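Local coordinates for protein putative thioesterase II (Thermobifida fusca, PDB 3BBJ) that probably hydrolyses the thioester bond of acyl-CoA-like substrates with a double-hotdog fold, at residues A[196-201]-A[251-256]. Numbering follows the deposited sequence.
Sequences PLAVDA and VDLWDA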
ATOM      1  N   PRO A 196       6.652 -12.433   1.327  1.00 44.74           N
ATOM      2  CA  PRO A 196       7.096 -11.344   0.431  1.00 45.11           C
ATOM      3  C   PRO A 196       7.359 -11.776  -1.016  1.00 45.97           C
ATOM      4  O   PRO A 196       7.165 -10.970  -1.956  1.00 47.08           O
ATOM      5  CB  PRO A 196       8.367 -10.802   1.101  1.00 46.37           C
ATOM      6  CG  PRO A 196       8.763 -11.822   2.152  1.00 47.64           C
ATOM      7  CD  PRO A 196       7.536 -12.621   2.496  1.00 45.02           C
ATOM      8  N   LEU A 197       7.784 -13.026  -1.218  1.00 44.92           N
ATOM      9  CA  LEU A 197       7.911 -13.566  -2.577  1.00 45.50           C
ATOM     10  C   LEU A 197       6.542 -13.940  -3.133  1.00 45.11           C
ATOM     11  O   LEU A 197       6.220 -13.634  -4.288  1.00 45.69           O
ATOM     12  CB  LEU A 197       8.839 -14.798  -2.627  1.00 46.27           C
ATOM     13  CG  LEU A 197       8.942 -15.547  -3.976  1.00 45.21           C
ATOM     14  CD1 LEU A 197       9.327 -14.621  -5.102  1.00 48.13           C
ATOM     15  CD2 LEU A 197       9.935 -16.680  -3.909  1.00 44.37           C
ATOM     16  N   ALA A 198       5.749 -14.615  -2.312  1.00 43.61           N
ATOM     17  CA  ALA A 198       4.404 -15.069  -2.690  1.00 42.67           C
ATOM     18  C   ALA A 198       3.544 -13.956  -3.267  1.00 43.65           C
ATOM     19  O   ALA A 198       2.906 -14.137  -4.287  1.00 46.25           O
ATOM     20  CB  ALA A 198       3.717 -15.701  -1.493  1.00 40.84           C
ATOM     21  N   VAL A 199       3.555 -12.787  -2.643  1.00 44.82           N
ATOM     22  CA  VAL A 199       2.719 -11.671  -3.082  1.00 45.28           C
ATOM     23  C   VAL A 199       3.076 -11.191  -4.498  1.00 45.86           C
ATOM     24  O   VAL A 199       2.274 -10.506  -5.137  1.00 45.54           O
ATOM     25  CB  VAL A 199       2.805 -10.447  -2.101  1.00 41.95           C
ATOM     26  CG1 VAL A 199       2.542 -10.851  -0.678  1.00 45.95           C
ATOM     27  CG2 VAL A 199       4.150  -9.791  -2.165  1.00 43.64           C
ATOM     28  N   ASP A 200       4.293 -11.508  -4.947  1.00 47.78           N
ATOM     29  CA  ASP A 200       4.789 -11.144  -6.280  1.00 48.21           C
ATOM     30  C   ASP A 200       5.155 -12.375  -7.100  1.00 46.75           C
ATOM     31  O   ASP A 200       5.938 -12.277  -8.039  1.00 47.81           O
ATOM     32  CB  ASP A 200       6.045 -10.252  -6.181  1.00 47.89           C
ATOM     33  CG  ASP A 200       6.382  -9.556  -7.509  1.00 51.21           C
ATOM     34  OD1 ASP A 200       5.454  -9.143  -8.243  1.00 56.53           O
ATOM     35  OD2 ASP A 200       7.572  -9.397  -7.813  1.00 51.00           O
ATOM     36  N   ALA A 201       4.586 -13.527  -6.768  1.00 45.95           N
ATOM     37  CA  ALA A 201       4.948 -14.763  -7.470  1.00 46.21           C
ATOM     38  C   ALA A 201       3.915 -15.203  -8.515  1.00 47.87           C
ATOM     39  O   ALA A 201       4.004 -16.335  -9.026  1.00 47.76           O
ATOM     40  CB  ALA A 201       5.194 -15.897  -6.453  1.00 43.55           C
ATOM     41  N   VAL A 251      -3.192  -8.395  -4.443  1.00 45.28           N
ATOM     42  CA  VAL A 251      -3.066  -9.817  -4.140  1.00 45.99           C
ATOM     43  C   VAL A 251      -3.358 -10.100  -2.657  1.00 46.09           C
ATOM     44  O   VAL A 251      -2.755  -9.521  -1.768  1.00 47.03           O
ATOM     45  CB  VAL A 251      -1.637 -10.343  -4.528  1.00 46.31           C
ATOM     46  CG1 VAL A 251      -1.426 -11.787  -4.063  1.00 46.98           C
ATOM     47  CG2 VAL A 251      -1.386 -10.204  -6.030  1.00 42.87           C
ATOM     48  N   ASP A 252      -4.310 -10.978  -2.399  1.00 47.30           N
ATOM     49  CA  ASP A 252      -4.600 -11.413  -1.038  1.00 46.90           C
ATOM     50  C   ASP A 252      -4.222 -12.887  -0.941  1.00 45.71           C
ATOM     51  O   ASP A 252      -4.367 -13.641  -1.913  1.00 44.25           O
ATOM     52  CB  ASP A 252      -6.067 -11.174  -0.686  1.00 48.56           C
ATOM     53  CG  ASP A 252      -6.444  -9.696  -0.752  1.00 50.00           C
ATOM     54  OD1 ASP A 252      -5.745  -8.880  -0.130  1.00 54.16           O
ATOM     55  OD2 ASP A 252      -7.419  -9.340  -1.448  1.00 59.54           O
ATOM     56  N   LEU A 253      -3.686 -13.271   0.215  1.00 45.77           N
ATOM     57  CA  LEU A 253      -3.308 -14.645   0.469  1.00 46.21           C
ATOM     58  C   LEU A 253      -3.983 -15.162   1.739  1.00 47.59           C
ATOM     59  O   LEU A 253      -4.022 -14.467   2.765  1.00 48.19           O
ATOM     60  CB  LEU A 253      -1.787 -14.759   0.623  1.00 47.23           C
ATOM     61  CG  LEU A 253      -0.874 -14.284  -0.508  1.00 44.77           C
ATOM     62  CD1 LEU A 253       0.635 -14.390  -0.113  1.00 34.45           C
ATOM     63  CD2 LEU A 253      -1.152 -15.070  -1.768  1.00 37.53           C
ATOM     64  N   TRP A 254      -4.517 -16.379   1.649  1.00 48.81           N
ATOM     65  CA  TRP A 254      -5.121 -17.086   2.784  1.00 48.51           C
ATOM     66  C   TRP A 254      -4.368 -18.385   3.004  1.00 50.29           C
ATOM     67  O   TRP A 254      -3.743 -18.930   2.078  1.00 51.61           O
ATOM     68  CB  TRP A 254      -6.578 -17.446   2.508  1.00 48.95           C
ATOM     69  CG  TRP A 254      -7.510 -16.296   2.353  1.00 47.11           C
ATOM     70  CD1 TRP A 254      -8.402 -15.832   3.276  1.00 46.07           C
ATOM     71  CD2 TRP A 254      -7.664 -15.476   1.195  1.00 43.64           C
ATOM     72  NE1 TRP A 254      -9.104 -14.761   2.763  1.00 44.16           N
ATOM     73  CE2 TRP A 254      -8.668 -14.525   1.485  1.00 47.61           C
ATOM     74  CE3 TRP A 254      -7.055 -15.451  -0.057  1.00 47.50           C
ATOM     75  CZ2 TRP A 254      -9.063 -13.551   0.562  1.00 50.22           C
ATOM     76  CZ3 TRP A 254      -7.455 -14.494  -0.977  1.00 49.60           C
ATOM     77  CH2 TRP A 254      -8.445 -13.552  -0.660  1.00 49.63           C
ATOM     78  N   ASP A 255      -4.444 -18.900   4.225  1.00 51.92           N
ATOM     79  CA  ASP A 255      -3.785 -20.161   4.549  1.00 52.76           C
ATOM     80  C   ASP A 255      -4.730 -21.353   4.360  1.00 53.87           C
ATOM     81  O   ASP A 255      -5.903 -21.183   4.001  1.00 52.31           O
ATOM     82  CB  ASP A 255      -3.213 -20.126   5.983  1.00 52.83           C
ATOM     83  CG  ASP A 255      -4.290 -20.221   7.083  1.00 53.39           C
ATOM     84  OD1 ASP A 255      -5.514 -20.180   6.811  1.00 47.85           O
ATOM     85  OD2 ASP A 255      -3.870 -20.332   8.252  1.00 53.21           O
ATOM     86  N   ALA A 256      -4.192 -22.548   4.608  1.00 56.41           N
ATOM     87  CA  ALA A 256      -4.948 -23.803   4.563  1.00 57.97           C
ATOM     88  C   ALA A 256      -6.275 -23.731   5.312  1.00 58.67           C
ATOM     89  O   ALA A 256      -7.253 -24.350   4.908  1.00 59.88           O
ATOM     90  CB  ALA A 256      -4.091 -24.969   5.127  1.00 56.50           C
TER
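Leu253 reaches from strand 246-254 to Ala198 and Val199 of the segment 196-201, which lies on helix 191-198, a helix-on-sheet packing within the C-terminal hotdog region of this putative acyl-CoA thioesterase. Of Leu253 only the CD1 methyl meets the 196-201 segment: it lies 3.6 Å from CB of Ala198 and 4.1 Å from CG1 of Val199. Its reach follows from the torsions, since chi1 of -57° sets CG anti to the carbonyl carbon and chi2 of 176° extends CD1 toward the helix. The side chains of Val199 and Leu253 cross at about a right angle, and it is the CG1 branch of Val199 that meets the leucine.

Strand alternation supplies the second point of contact, for Val251 and Leu253 both direct CB toward 196-201 while Asp252 between them points away and forms a salt bridge with Arg236. The closest CA pair is Val199 with Val251, 6.2 Å apart. No hydrogen bond joins the two segments, and the 166 Å² they bury comes from residues that are all buried in the fold. Neighbouring elements enclose the same side chains: Val199 also touches Met42 of helix 38-51 and Ser264 of strand 260-269, and Leu253 packs on Leu233 and Phe235.

The chain from Ala198 to Ala201 forms a type I turn, with Ala201 N bonded to Ala198 O at 3.1 Å. Within that turn Val199 O faces the strand, where its nearest atom is the CG2 methyl of Val251 at 3.8 Å.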